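Local structure of YceI-like domain protein (Burkholderia cenocepacia BC7, 5IXH) at residues A[20-25]-A[54-59]; A[12-17]-A[153-158]; A[43-48]-A[81-86]. The protein binds an octaprenyl diphosphate lipid inside a lipocalin-like beta barrel and probably captures antibiotics outside the cell, contributing to intrinsic resistance. All coordinates share one frame; numbering follows the deposited sequence.

Contact 1: residues A[20-25]-A[54-59]; sequences VPTEGA and FDLGDK. With OTP ((2E,6E,10E,14E,18E,22E,26E)-3,7,11,15,19,23,27,31-octamethyldotriaconta-2,6,10,14,18,22,26,30-octaenyl trihydrogen diphosphate), chain C.
A chi1 of -166° carries the Phe54 ring away from its own backbone N and over the neighbouring strand at Gly24, and Leu56, whose CG lies anti to its carbonyl carbon (chi1 -71°), turns CD2 to the same glycine. The fit is close: Phe54 CE1 comes to 3.4 Å from Gly24 C, and Leu56 CD2 to 3.7 Å from Gly24 CA. Thr22 crosses Leu56 at about a right angle through its methyl. Beside this apolar patch, Ala25 and Asp55 form an antiparallel hydrogen-bonded pair: Asp55 N reaches Ala25 O at 2.8 Å, and Ala25 N returns a bond to Asp55 O. Beyond Gly24 and Leu56 the backbones diverge, and one water bridges them, donating to Glu23 O and Leu56 O. Asp55 OD1 takes Gly57 N at 2.8 Å from above the carboxylate plane, closing an Asx turn ahead of helix 59-66, and also accepts from Asn62 ND2. Leu56 CD1 lies 3.4 Å from C38 of the octaprenyl diphosphate, and Phe54 CE2 3.5 Å from its C33. The side-chain atoms nearest the prenyl chain, from Thr22, Phe54 and Leu56, are thus carbons, consistent with lipid recognition by shape and hydrophobicity here.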
loop_
_atom_site.group_PDB
_atom_site.type_symbol
_atom_site.label_atom_id
_atom_site.label_comp_id
_atom_site.label_asym_id
_atom_site.label_seq_id
_atom_site.Cartn_x
_atom_site.Cartn_y
_atom_site.Cartn_z
ATOM N N VAL A 20 -16.539 6.523 -9.268
ATOM C CA VAL A 20 -15.285 5.818 -9.038
ATOM C C VAL A 20 -15.629 4.490 -8.385
ATOM O O VAL A 20 -16.795 4.249 -8.074
ATOM C CB VAL A 20 -14.416 6.648 -8.110
ATOM C CG1 VAL A 20 -13.679 7.737 -8.890
ATOM C CG2 VAL A 20 -15.313 7.246 -7.106
ATOM N N PRO A 21 -14.632 3.629 -8.135
ATOM C CA PRO A 21 -13.169 3.726 -8.153
ATOM C C PRO A 21 -12.508 4.441 -9.324
ATOM O O PRO A 21 -12.925 4.315 -10.476
ATOM C CB PRO A 21 -12.746 2.258 -8.208
ATOM C CG PRO A 21 -13.789 1.564 -7.453
ATOM C CD PRO A 21 -15.052 2.233 -7.909
ATOM N N THR A 22 -11.466 5.197 -9.000
ATOM C CA THR A 22 -10.347 5.347 -9.908
ATOM C C THR A 22 -9.228 4.593 -9.222
ATOM O O THR A 22 -8.896 4.873 -8.066
ATOM C CB THR A 22 -9.916 6.793 -10.144
ATOM O OG1 THR A 22 -11.025 7.558 -10.628
ATOM C CG2 THR A 22 -8.805 6.829 -11.182
ATOM N N GLU A 23 -8.680 3.612 -9.924
ATOM C CA GLU A 23 -7.633 2.771 -9.380
ATOM C C GLU A 23 -6.350 3.015 -10.150
ATOM O O GLU A 23 -6.371 3.211 -11.374
ATOM C CB GLU A 23 -8.044 1.305 -9.490
ATOM C CG GLU A 23 -7.046 0.333 -8.911
ATOM C CD GLU A 23 -7.626 -1.059 -8.738
ATOM O OE1 GLU A 23 -8.698 -1.326 -9.312
ATOM O OE2 GLU A 23 -7.012 -1.876 -8.021
ATOM N N GLY A 24 -5.243 3.045 -9.421
ATOM C CA GLY A 24 -3.926 3.071 -10.012
ATOM C C GLY A 24 -3.112 1.963 -9.377
ATOM O O GLY A 24 -3.396 1.525 -8.248
ATOM N N ALA A 25 -2.108 1.472 -10.087
ATOM C CA ALA A 25 -1.243 0.411 -9.575
ATOM C C ALA A 25 0.207 0.820 -9.609
ATOM O O ALA A 25 0.642 1.514 -10.543
ATOM C CB ALA A 25 -1.430 -0.847 -10.383
ATOM N N PHE A 54 3.622 4.644 -10.150
ATOM C CA PHE A 54 2.159 4.647 -10.041
ATOM C C PHE A 54 1.530 4.931 -11.395
ATOM O O PHE A 54 1.829 5.946 -12.027
ATOM C CB PHE A 54 1.683 5.668 -9.003
ATOM C CG PHE A 54 0.236 5.530 -8.576
ATOM C CD1 PHE A 54 -0.224 4.385 -7.955
ATOM C CD2 PHE A 54 -0.656 6.589 -8.755
ATOM C CE1 PHE A 54 -1.523 4.280 -7.536
ATOM C CE2 PHE A 54 -1.965 6.480 -8.364
ATOM C CZ PHE A 54 -2.408 5.330 -7.738
ATOM N N ASP A 55 0.679 4.024 -11.843
ATOM C CA ASP A 55 0.079 4.087 -13.159
ATOM C C ASP A 55 -1.429 4.068 -13.058
ATOM O O ASP A 55 -2.031 3.074 -12.650
ATOM C CB ASP A 55 0.569 2.908 -13.988
ATOM C CG ASP A 55 0.062 2.944 -15.409
ATOM O OD1 ASP A 55 -0.452 3.989 -15.898
ATOM O OD2 ASP A 55 0.190 1.905 -16.082
ATOM N N LEU A 56 -2.032 5.182 -13.438
ATOM C CA LEU A 56 -3.482 5.343 -13.502
ATOM C C LEU A 56 -4.023 5.087 -14.904
ATOM O O LEU A 56 -5.219 5.250 -15.135
ATOM C CB LEU A 56 -3.834 6.761 -13.055
ATOM C CG LEU A 56 -3.638 6.983 -11.557
ATOM C CD1 LEU A 56 -3.319 8.438 -11.283
ATOM C CD2 LEU A 56 -4.890 6.549 -10.834
ATOM N N GLY A 57 -3.152 4.704 -15.843
ATOM C CA GLY A 57 -3.576 4.383 -17.199
ATOM C C GLY A 57 -3.740 5.614 -18.071
ATOM O O GLY A 57 -4.362 5.557 -19.129
ATOM N N ASP A 58 -3.158 6.729 -17.642
ATOM C CA ASP A 58 -3.326 8.013 -18.308
ATOM C C ASP A 58 -2.071 8.824 -18.001
ATOM O O ASP A 58 -1.767 9.067 -16.840
ATOM C CB ASP A 58 -4.587 8.685 -17.764
ATOM C CG ASP A 58 -4.882 10.007 -18.429
ATOM O OD1 ASP A 58 -4.064 10.952 -18.323
ATOM O OD2 ASP A 58 -5.951 10.115 -19.063
ATOM N N LYS A 59 -1.331 9.231 -19.031
ATOM C CA LYS A 59 -0.032 9.879 -18.819
ATOM C C LYS A 59 -0.140 11.227 -18.121
ATOM O O LYS A 59 0.702 11.577 -17.281
ATOM C CB LYS A 59 0.724 10.057 -20.132
ATOM C CG LYS A 59 2.038 10.807 -19.956
ATOM C CD LYS A 59 2.818 10.817 -21.254
ATOM C CE LYS A 59 4.214 11.357 -21.068
ATOM N NZ LYS A 59 5.025 11.011 -22.267
HETATM O O7 OTP C . -13.446 15.628 -13.562
HETATM P P2 OTP C . -12.412 15.850 -12.477
HETATM O O5 OTP C . -11.885 17.265 -12.556
HETATM O O6 OTP C . -13.035 15.616 -11.118
HETATM O O4 OTP C . -11.209 14.832 -12.672
HETATM P P1 OTP C . -9.803 14.947 -11.941
HETATM O O2 OTP C . -8.897 15.877 -12.716
HETATM O O3 OTP C . -9.987 15.468 -10.532
HETATM O O1 OTP C . -9.161 13.495 -11.914
HETATM C C40 OTP C . -8.715 12.891 -10.711
HETATM C C39 OTP C . -7.882 11.710 -11.199
HETATM C C37 OTP C . -7.293 10.796 -10.375
HETATM C C38 OTP C . -6.501 9.693 -11.078
HETATM C C36 OTP C . -7.380 10.839 -8.832
HETATM C C35 OTP C . -5.959 10.661 -8.259
HETATM C C34 OTP C . -5.970 9.963 -6.886
HETATM C C32 OTP C . -4.807 9.396 -6.417
HETATM C C33 OTP C . -3.512 9.446 -7.237
HETATM C C31 OTP C . -4.795 8.699 -5.045
HETATM C C30 OTP C . -3.603 9.217 -4.214
HETATM C C29 OTP C . -2.869 7.961 -3.733
HETATM C C27 OTP C . -2.592 7.728 -2.409
HETATM C C28 OTP C . -2.951 8.676 -1.263
HETATM C C26 OTP C . -1.880 6.409 -2.103
HETATM C C25 OTP C . -0.740 6.608 -1.096
HETATM C C24 OTP C . -0.271 5.153 -0.977
HETATM C C22 OTP C . 0.998 4.767 -1.309
HETATM C C23 OTP C . 2.079 5.739 -1.792
HETATM C C21 OTP C . 1.316 3.282 -1.152
HETATM C C20 OTP C . 1.977 3.155 0.221
HETATM C C19 OTP C . 1.811 1.686 0.625
HETATM C C17 OTP C . 2.871 0.943 1.099
HETATM C C18 OTP C . 4.260 1.570 1.243
HETATM C C16 OTP C . 2.702 -0.529 1.514
HETATM C C15 OTP C . 1.304 -1.084 1.185
HETATM C C14 OTP C . 1.126 -2.396 1.966
HETATM C C12 OTP C . 0.720 -2.373 3.282
HETATM C C13 OTP C . 0.398 -1.077 4.035
HETATM C C11 OTP C . 0.545 -3.682 4.067
HETATM C C10 OTP C . 1.426 -4.811 3.520
HETATM C C9 OTP C . 1.360 -5.900 4.602
HETATM C C7 OTP C . 2.227 -6.962 4.605
HETATM C C8 OTP C . 3.298 -7.105 3.522
HETATM C C6 OTP C . 2.084 -7.993 5.740
HETATM C C5 OTP C . 2.154 -9.418 5.187
HETATM C C4 OTP C . 1.445 -10.286 6.244
HETATM C C2 OTP C . 2.085 -11.139 7.113
HETATM C C3 OTP C . 1.212 -11.920 8.095
HETATM C C1 OTP C . 3.603 -11.338 7.135
HETATM O O HOH W 1 -7.357 4.112 -13.655
#

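Contact 2: residues A[12-17]-A[153-158]; sequences SAVSKQ and QIKFHL. With OTP ((2E,6E,10E,14E,18E,22E,26E)-3,7,11,15,19,23,27,31-octamethyldotriaconta-2,6,10,14,18,22,26,30-octaenyl trihydrogen diphosphate), chain C.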
loop_
_atom_site.group_PDB
_atom_site.type_symbol
_atom_site.label_atom_id
_atom_site.label_comp_id
_atom_site.label_asym_id
_atom_site.label_seq_id
_atom_site.Cartn_x
_atom_site.Cartn_y
_atom_site.Cartn_z
ATOM N N SER A 12 -2.083 -1.564 -5.279
ATOM C CA SER A 12 -2.872 -0.536 -5.939
ATOM C C SER A 12 -3.501 0.393 -4.922
ATOM O O SER A 12 -3.498 0.116 -3.722
ATOM C CB SER A 12 -3.946 -1.156 -6.838
ATOM O OG SER A 12 -4.927 -1.839 -6.099
ATOM N N ALA A 13 -4.001 1.520 -5.414
ATOM C CA ALA A 13 -4.685 2.494 -4.584
ATOM C C ALA A 13 -5.948 2.933 -5.310
ATOM O O ALA A 13 -5.921 3.228 -6.505
ATOM C CB ALA A 13 -3.811 3.671 -4.288
ATOM N N VAL A 14 -7.056 2.886 -4.573
ATOM C CA VAL A 14 -8.352 3.258 -5.113
ATOM C C VAL A 14 -8.799 4.547 -4.453
ATOM O O VAL A 14 -8.912 4.606 -3.220
ATOM C CB VAL A 14 -9.400 2.185 -4.833
ATOM C CG1 VAL A 14 -10.708 2.578 -5.465
ATOM C CG2 VAL A 14 -8.934 0.828 -5.357
ATOM N N SER A 15 -9.065 5.551 -5.264
ATOM C CA SER A 15 -9.506 6.854 -4.793
ATOM C C SER A 15 -10.907 7.100 -5.312
ATOM O O SER A 15 -11.409 6.329 -6.143
ATOM C CB SER A 15 -8.574 7.958 -5.296
ATOM O OG SER A 15 -8.558 8.031 -6.716
ATOM N N LYS A 16 -11.529 8.177 -4.842
ATOM C CA LYS A 16 -12.888 8.490 -5.261
ATOM C C LYS A 16 -13.139 9.948 -5.609
ATOM O O LYS A 16 -12.491 10.833 -5.061
ATOM C CB LYS A 16 -13.893 8.067 -4.181
ATOM C CG LYS A 16 -14.166 6.566 -4.086
ATOM C CD LYS A 16 -15.360 6.311 -3.170
ATOM C CE LYS A 16 -16.146 5.072 -3.567
ATOM N NZ LYS A 16 -15.778 3.896 -2.746
ATOM N N GLN A 17 -14.100 10.187 -6.510
ATOM C CA GLN A 17 -14.501 11.553 -6.853
ATOM C C GLN A 17 -15.663 11.803 -7.857
ATOM O O GLN A 17 -15.493 12.632 -8.749
ATOM C CB GLN A 17 -13.264 12.276 -7.399
ATOM C CG GLN A 17 -12.488 11.491 -8.433
ATOM C CD GLN A 17 -12.185 12.321 -9.659
ATOM O OE1 GLN A 17 -11.659 13.429 -9.557
ATOM N NE2 GLN A 17 -12.540 11.800 -10.829
ATOM N N GLN A 153 -8.089 3.668 -0.550
ATOM C CA GLN A 153 -7.915 2.284 -0.157
ATOM C C GLN A 153 -6.679 1.706 -0.835
ATOM O O GLN A 153 -6.586 1.667 -2.066
ATOM C CB GLN A 153 -9.141 1.453 -0.528
ATOM C CG GLN A 153 -10.397 1.866 0.195
ATOM C CD GLN A 153 -11.592 1.038 -0.216
ATOM O OE1 GLN A 153 -11.530 0.275 -1.180
ATOM N NE2 GLN A 153 -12.691 1.181 0.518
ATOM N N ILE A 154 -5.728 1.259 -0.030
ATOM C CA ILE A 154 -4.521 0.615 -0.538
ATOM C C ILE A 154 -4.766 -0.892 -0.545
ATOM O O ILE A 154 -4.969 -1.495 0.500
ATOM C CB ILE A 154 -3.299 0.915 0.358
ATOM C CG1 ILE A 154 -3.045 2.430 0.443
ATOM C CG2 ILE A 154 -2.063 0.160 -0.190
ATOM C CD1 ILE A 154 -1.992 2.832 1.444
ATOM N N LYS A 155 -4.775 -1.495 -1.717
ATOM C CA LYS A 155 -5.046 -2.920 -1.851
ATOM C C LYS A 155 -3.779 -3.637 -2.242
ATOM O O LYS A 155 -3.017 -3.162 -3.067
ATOM C CB LYS A 155 -6.121 -3.150 -2.914
ATOM C CG LYS A 155 -7.386 -2.343 -2.715
ATOM C CD LYS A 155 -8.595 -2.993 -3.386
ATOM C CE LYS A 155 -8.317 -3.407 -4.830
ATOM N NZ LYS A 155 -7.936 -2.256 -5.691
ATOM N N PHE A 156 -3.547 -4.798 -1.652
ATOM C CA PHE A 156 -2.384 -5.570 -2.019
ATOM C C PHE A 156 -2.695 -7.051 -2.104
ATOM O O PHE A 156 -3.536 -7.593 -1.380
ATOM C CB PHE A 156 -1.249 -5.322 -1.028
ATOM C CG PHE A 156 -1.647 -5.534 0.400
ATOM C CD1 PHE A 156 -1.542 -6.778 0.992
ATOM C CD2 PHE A 156 -2.167 -4.485 1.141
ATOM C CE1 PHE A 156 -1.911 -6.957 2.312
ATOM C CE2 PHE A 156 -2.543 -4.659 2.451
ATOM C CZ PHE A 156 -2.426 -5.900 3.033
ATOM N N HIS A 157 -1.966 -7.682 -3.015
ATOM C CA HIS A 157 -1.985 -9.113 -3.249
ATOM C C HIS A 157 -0.521 -9.494 -3.401
ATOM O O HIS A 157 0.062 -9.238 -4.454
ATOM C CB HIS A 157 -2.766 -9.430 -4.525
ATOM C CG HIS A 157 -2.734 -10.875 -4.924
ATOM N ND1 HIS A 157 -3.545 -11.822 -4.343
ATOM C CD2 HIS A 157 -2.033 -11.521 -5.889
ATOM C CE1 HIS A 157 -3.320 -12.999 -4.904
ATOM N NE2 HIS A 157 -2.407 -12.845 -5.846
ATOM N N LEU A 158 0.093 -10.051 -2.360
ATOM C CA LEU A 158 1.503 -10.417 -2.388
ATOM C C LEU A 158 1.627 -11.918 -2.492
ATOM O O LEU A 158 1.026 -12.648 -1.691
ATOM C CB LEU A 158 2.224 -9.959 -1.120
ATOM C CG LEU A 158 2.426 -8.478 -0.838
ATOM C CD1 LEU A 158 1.116 -7.777 -0.644
ATOM C CD2 LEU A 158 3.282 -8.341 0.405
HETATM O O7 OTP C . -13.446 15.628 -13.562
HETATM P P2 OTP C . -12.412 15.850 -12.477
HETATM O O5 OTP C . -11.885 17.265 -12.556
HETATM O O6 OTP C . -13.035 15.616 -11.118
HETATM O O4 OTP C . -11.209 14.832 -12.672
HETATM P P1 OTP C . -9.803 14.947 -11.941
HETATM O O2 OTP C . -8.897 15.877 -12.716
HETATM O O3 OTP C . -9.987 15.468 -10.532
HETATM O O1 OTP C . -9.161 13.495 -11.914
HETATM C C40 OTP C . -8.715 12.891 -10.711
HETATM C C39 OTP C . -7.882 11.710 -11.199
HETATM C C37 OTP C . -7.293 10.796 -10.375
HETATM C C38 OTP C . -6.501 9.693 -11.078
HETATM C C36 OTP C . -7.380 10.839 -8.832
HETATM C C35 OTP C . -5.959 10.661 -8.259
HETATM C C34 OTP C . -5.970 9.963 -6.886
HETATM C C32 OTP C . -4.807 9.396 -6.417
HETATM C C33 OTP C . -3.512 9.446 -7.237
HETATM C C31 OTP C . -4.795 8.699 -5.045
HETATM C C30 OTP C . -3.603 9.217 -4.214
HETATM C C29 OTP C . -2.869 7.961 -3.733
HETATM C C27 OTP C . -2.592 7.728 -2.409
HETATM C C28 OTP C . -2.951 8.676 -1.263
HETATM C C26 OTP C . -1.880 6.409 -2.103
HETATM C C25 OTP C . -0.740 6.608 -1.096
HETATM C C24 OTP C . -0.271 5.153 -0.977
HETATM C C22 OTP C . 0.998 4.767 -1.309
HETATM C C23 OTP C . 2.079 5.739 -1.792
HETATM C C21 OTP C . 1.316 3.282 -1.152
HETATM C C20 OTP C . 1.977 3.155 0.221
HETATM C C19 OTP C . 1.811 1.686 0.625
HETATM C C17 OTP C . 2.871 0.943 1.099
HETATM C C18 OTP C . 4.260 1.570 1.243
HETATM C C16 OTP C . 2.702 -0.529 1.514
HETATM C C15 OTP C . 1.304 -1.084 1.185
HETATM C C14 OTP C . 1.126 -2.396 1.966
HETATM C C12 OTP C . 0.720 -2.373 3.282
HETATM C C13 OTP C . 0.398 -1.077 4.035
HETATM C C11 OTP C . 0.545 -3.682 4.067
HETATM C C10 OTP C . 1.426 -4.811 3.520
HETATM C C9 OTP C . 1.360 -5.900 4.602
HETATM C C7 OTP C . 2.227 -6.962 4.605
HETATM C C8 OTP C . 3.298 -7.105 3.522
HETATM C C6 OTP C . 2.084 -7.993 5.740
HETATM C C5 OTP C . 2.154 -9.418 5.187
HETATM C C4 OTP C . 1.445 -10.286 6.244
HETATM C C2 OTP C . 2.085 -11.139 7.113
HETATM C C3 OTP C . 1.212 -11.920 8.095
HETATM C C1 OTP C . 3.603 -11.338 7.135
#
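Four backbone hydrogen bonds join Ser12 and Val14 to Lys155 and Gln153, all with N-H...O angles of 155° or more; Val14 N, for one, lies 2.8 Å from Gln153 O. Ser12 with Lys155 and Val14 with Gln153 are the hydrogen-bonded pairs; Ala13 with Ile154, between them, is the non-hydrogen-bonded pair. There the alpha carbons draw in, Ala13 CA to Ile154 CA 4.5 Å, and CA-H...O contacts run from Ala13 to Gln153 O and from Ile154 to Ser12 O. The short strand axes run antiparallel at 150°. Strand 10-15 is the first of the chain and 151-160 the last, so this pairing closes the lipocalin-like barrel of the YceI-like domain.

The face bearing Ser12, Gln153 and Lys155 is largely polar, with Val14 among them. Lys155 bends at both chi3 and chi4, which folds NZ back across the strand to 3.3 Å from Val14 CG2. Its ammonium forms a salt bridge with Glu23 OE2, which also takes a hydrogen bond with Ser12 OG.

Apolar contacts with the octaprenyl chain belong to the other face. Ile154 CD1 approaches its C24 at 3.8 Å, and Ala13 CB its C26. Farther along, the Phe156 ring holds C10 over its centre, 4.0 Å above one face, while Leu158 CD2 touches C8 at 3.4 Å.

Contact 3: residues A[43-48]-A[81-86]; sequences GSAQMT and FVSSAI. With OTP ((2E,6E,10E,14E,18E,22E,26E)-3,7,11,15,19,23,27,31-octamethyldotriaconta-2,6,10,14,18,22,26,30-octaenyl trihydrogen diphosphate), chain C.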
loop_
_atom_site.group_PDB
_atom_site.type_symbol
_atom_site.label_atom_id
_atom_site.label_comp_id
_atom_site.label_asym_id
_atom_site.label_seq_id
_atom_site.Cartn_x
_atom_site.Cartn_y
_atom_site.Cartn_z
ATOM N N GLY A 43 6.581 -13.393 12.979
ATOM C CA GLY A 43 6.775 -13.040 11.582
ATOM C C GLY A 43 7.093 -11.576 11.363
ATOM O O GLY A 43 7.023 -10.739 12.277
ATOM N N SER A 44 7.424 -11.249 10.125
ATOM C CA SER A 44 7.679 -9.865 9.779
ATOM C C SER A 44 7.487 -9.645 8.300
ATOM O O SER A 44 7.527 -10.595 7.503
ATOM C CB SER A 44 9.082 -9.457 10.191
ATOM O OG SER A 44 10.039 -10.166 9.449
ATOM N N ALA A 45 7.253 -8.401 7.921
ATOM C CA ALA A 45 7.103 -8.066 6.517
ATOM C C ALA A 45 7.511 -6.643 6.312
ATOM O O ALA A 45 7.310 -5.791 7.189
ATOM C CB ALA A 45 5.672 -8.249 6.080
ATOM N N GLN A 46 8.062 -6.366 5.146
ATOM C CA GLN A 46 8.326 -4.995 4.749
ATOM C C GLN A 46 8.015 -4.846 3.280
ATOM O O GLN A 46 8.129 -5.815 2.511
ATOM C CB GLN A 46 9.770 -4.611 5.022
ATOM C CG GLN A 46 10.790 -5.465 4.322
ATOM C CD GLN A 46 12.202 -4.991 4.579
ATOM O OE1 GLN A 46 12.902 -4.556 3.663
ATOM N NE2 GLN A 46 12.632 -5.077 5.833
ATOM N N MET A 47 7.639 -3.631 2.887
ATOM C CA MET A 47 7.426 -3.295 1.493
ATOM C C MET A 47 7.996 -1.936 1.199
ATOM O O MET A 47 7.884 -1.017 2.017
ATOM C CB MET A 47 5.942 -3.272 1.171
ATOM C CG MET A 47 5.633 -2.922 -0.256
ATOM S SD MET A 47 3.870 -2.997 -0.592
ATOM C CE MET A 47 3.548 -4.694 -0.155
ATOM N N THR A 48 8.579 -1.790 0.020
ATOM C CA THR A 48 9.129 -0.537 -0.464
ATOM C C THR A 48 8.561 -0.292 -1.832
ATOM O O THR A 48 8.773 -1.091 -2.754
ATOM C CB THR A 48 10.628 -0.648 -0.541
ATOM O OG1 THR A 48 11.119 -1.012 0.762
ATOM C CG2 THR A 48 11.241 0.661 -0.975
ATOM N N PHE A 81 6.478 0.391 4.158
ATOM C CA PHE A 81 5.814 -0.219 5.291
ATOM C C PHE A 81 6.770 -1.199 5.929
ATOM O O PHE A 81 7.362 -2.024 5.229
ATOM C CB PHE A 81 4.523 -0.940 4.894
ATOM C CG PHE A 81 3.878 -1.648 6.056
ATOM C CD1 PHE A 81 3.146 -0.948 7.016
ATOM C CD2 PHE A 81 4.056 -3.014 6.234
ATOM C CE1 PHE A 81 2.593 -1.606 8.110
ATOM C CE2 PHE A 81 3.494 -3.666 7.322
ATOM C CZ PHE A 81 2.777 -2.966 8.260
ATOM N N VAL A 82 6.929 -1.140 7.247
ATOM C CA VAL A 82 7.757 -2.093 7.981
ATOM C C VAL A 82 6.940 -2.572 9.185
ATOM O O VAL A 82 6.556 -1.771 10.037
ATOM C CB VAL A 82 9.096 -1.434 8.457
ATOM C CG1 VAL A 82 9.924 -2.404 9.287
ATOM C CG2 VAL A 82 9.911 -0.885 7.279
ATOM N N SER A 83 6.684 -3.869 9.257
ATOM C CA SER A 83 5.899 -4.408 10.357
ATOM C C SER A 83 6.655 -4.360 11.660
ATOM O O SER A 83 7.882 -4.432 11.692
ATOM C CB SER A 83 5.483 -5.840 10.094
ATOM O OG SER A 83 6.599 -6.725 10.106
ATOM N N SER A 84 5.895 -4.245 12.738
ATOM C CA SER A 84 6.436 -4.435 14.089
ATOM C C SER A 84 5.732 -5.536 14.887
ATOM O O SER A 84 6.285 -6.015 15.864
ATOM C CB SER A 84 6.376 -3.126 14.878
ATOM O OG SER A 84 5.020 -2.715 15.056
ATOM N N ALA A 85 4.514 -5.913 14.510
ATOM C CA ALA A 85 3.757 -6.914 15.249
ATOM C C ALA A 85 2.738 -7.577 14.342
ATOM O O ALA A 85 2.207 -6.959 13.407
ATOM C CB ALA A 85 3.036 -6.283 16.466
ATOM N N ILE A 86 2.412 -8.820 14.669
ATOM C CA ILE A 86 1.421 -9.589 13.941
ATOM C C ILE A 86 0.524 -10.255 14.964
ATOM O O ILE A 86 0.992 -11.059 15.786
ATOM C CB ILE A 86 2.051 -10.663 13.026
ATOM C CG1 ILE A 86 2.939 -9.996 11.986
ATOM C CG2 ILE A 86 0.951 -11.510 12.353
ATOM C CD1 ILE A 86 3.684 -10.982 11.099
HETATM O O7 OTP C . -13.446 15.628 -13.562
HETATM P P2 OTP C . -12.412 15.850 -12.477
HETATM O O5 OTP C . -11.885 17.265 -12.556
HETATM O O6 OTP C . -13.035 15.616 -11.118
HETATM O O4 OTP C . -11.209 14.832 -12.672
HETATM P P1 OTP C . -9.803 14.947 -11.941
HETATM O O2 OTP C . -8.897 15.877 -12.716
HETATM O O3 OTP C . -9.987 15.468 -10.532
HETATM O O1 OTP C . -9.161 13.495 -11.914
HETATM C C40 OTP C . -8.715 12.891 -10.711
HETATM C C39 OTP C . -7.882 11.710 -11.199
HETATM C C37 OTP C . -7.293 10.796 -10.375
HETATM C C38 OTP C . -6.501 9.693 -11.078
HETATM C C36 OTP C . -7.380 10.839 -8.832
HETATM C C35 OTP C . -5.959 10.661 -8.259
HETATM C C34 OTP C . -5.970 9.963 -6.886
HETATM C C32 OTP C . -4.807 9.396 -6.417
HETATM C C33 OTP C . -3.512 9.446 -7.237
HETATM C C31 OTP C . -4.795 8.699 -5.045
HETATM C C30 OTP C . -3.603 9.217 -4.214
HETATM C C29 OTP C . -2.869 7.961 -3.733
HETATM C C27 OTP C . -2.592 7.728 -2.409
HETATM C C28 OTP C . -2.951 8.676 -1.263
HETATM C C26 OTP C . -1.880 6.409 -2.103
HETATM C C25 OTP C . -0.740 6.608 -1.096
HETATM C C24 OTP C . -0.271 5.153 -0.977
HETATM C C22 OTP C . 0.998 4.767 -1.309
HETATM C C23 OTP C . 2.079 5.739 -1.792
HETATM C C21 OTP C . 1.316 3.282 -1.152
HETATM C C20 OTP C . 1.977 3.155 0.221
HETATM C C19 OTP C . 1.811 1.686 0.625
HETATM C C17 OTP C . 2.871 0.943 1.099
HETATM C C18 OTP C . 4.260 1.570 1.243
HETATM C C16 OTP C . 2.702 -0.529 1.514
HETATM C C15 OTP C . 1.304 -1.084 1.185
HETATM C C14 OTP C . 1.126 -2.396 1.966
HETATM C C12 OTP C . 0.720 -2.373 3.282
HETATM C C13 OTP C . 0.398 -1.077 4.035
HETATM C C11 OTP C . 0.545 -3.682 4.067
HETATM C C10 OTP C . 1.426 -4.811 3.520
HETATM C C9 OTP C . 1.360 -5.900 4.602
HETATM C C7 OTP C . 2.227 -6.962 4.605
HETATM C C8 OTP C . 3.298 -7.105 3.522
HETATM C C6 OTP C . 2.084 -7.993 5.740
HETATM C C5 OTP C . 2.154 -9.418 5.187
HETATM C C4 OTP C . 1.445 -10.286 6.244
HETATM C C2 OTP C . 2.085 -11.139 7.113
HETATM C C3 OTP C . 1.212 -11.920 8.095
HETATM C C1 OTP C . 3.603 -11.338 7.135
HETATM O O HOH W 2 6.997 -7.642 12.617
#
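Met47 and Phe81 form the tight end of this strand pair, exchanging two backbone hydrogen bonds: Met47 N to Phe81 O and Phe81 N to Met47 O, each donor in the plane of the carbonyl it meets. Both side chains leave the same face of the sheet, the one turned to the bound octaprenyl diphosphate. Met47 is extended through CG and SD, then bends at chi3 (-58°); its SD lies 3.4 Å from lipid C16. Phe81, with CG anti to the backbone N, lays one ring face against the prenyl chain, whose C11 sits 4.2 Å above the plane, offset toward the rim. Ala45 CB adds a contact of 3.6 Å to lipid C6.

Strands 44-50 and 78-90 are antiparallel neighbours in the barrel wall, their short axes 4.7 Å apart. Ala45, Met47 and Phe81 line the inside of that wall and are buried, whereas Gln46 and Val82, a non-hydrogen-bonded pair, turn to its outer face, where Val82 is exposed to solvent; they touch loosely, Gln46 CB to Val82 CG2 at 4.4 Å.

Toward Gly43 the regular pairing gives out. Ser83 N still donates to Ala45 O, almost straight down the C=O bond, but the return bond is taken by a side chain: Ala45 N reaches Ser83 OG at 2.8 Å, an angle of 161° at hydrogen. Ser83 OG stands between its own N and carbonyl carbon (chi1 68°), which aims it at the facing strand. A water bridges Gly43 O and Ser83 OG, and Ile86 CD1 packs on Gly43 C at 3.5 Å. Ser84 and Ala85, both exposed, form a classic beta bulge against Thr97 of strand 93-102, on the other side of strand 78-90.

How the contacts relate
From the N terminus, strand 10-15 comes first and is followed, after the loop 16-21, by strand 22-34, so residues 12-17 of contact 2 and 20-25 of contact 1 lie close together. The two contacts touch where Pro21 packs on Val14. Strand 44-50 then opens contact 3, and residues 54-59 close contact 1 before residues 81-86 close contact 3: these two loops cross, though the contacts lie about 26 Å apart, centre to centre. Contact 2 closes only at residues 153-158 and encloses both. It joins the first and last strands, contact 1 ties the start of strand 22-34 to the turn leading into helix 59-66, and contact 3 lies toward the lipid's far end, touching contact 2 where Leu158 meets Met47.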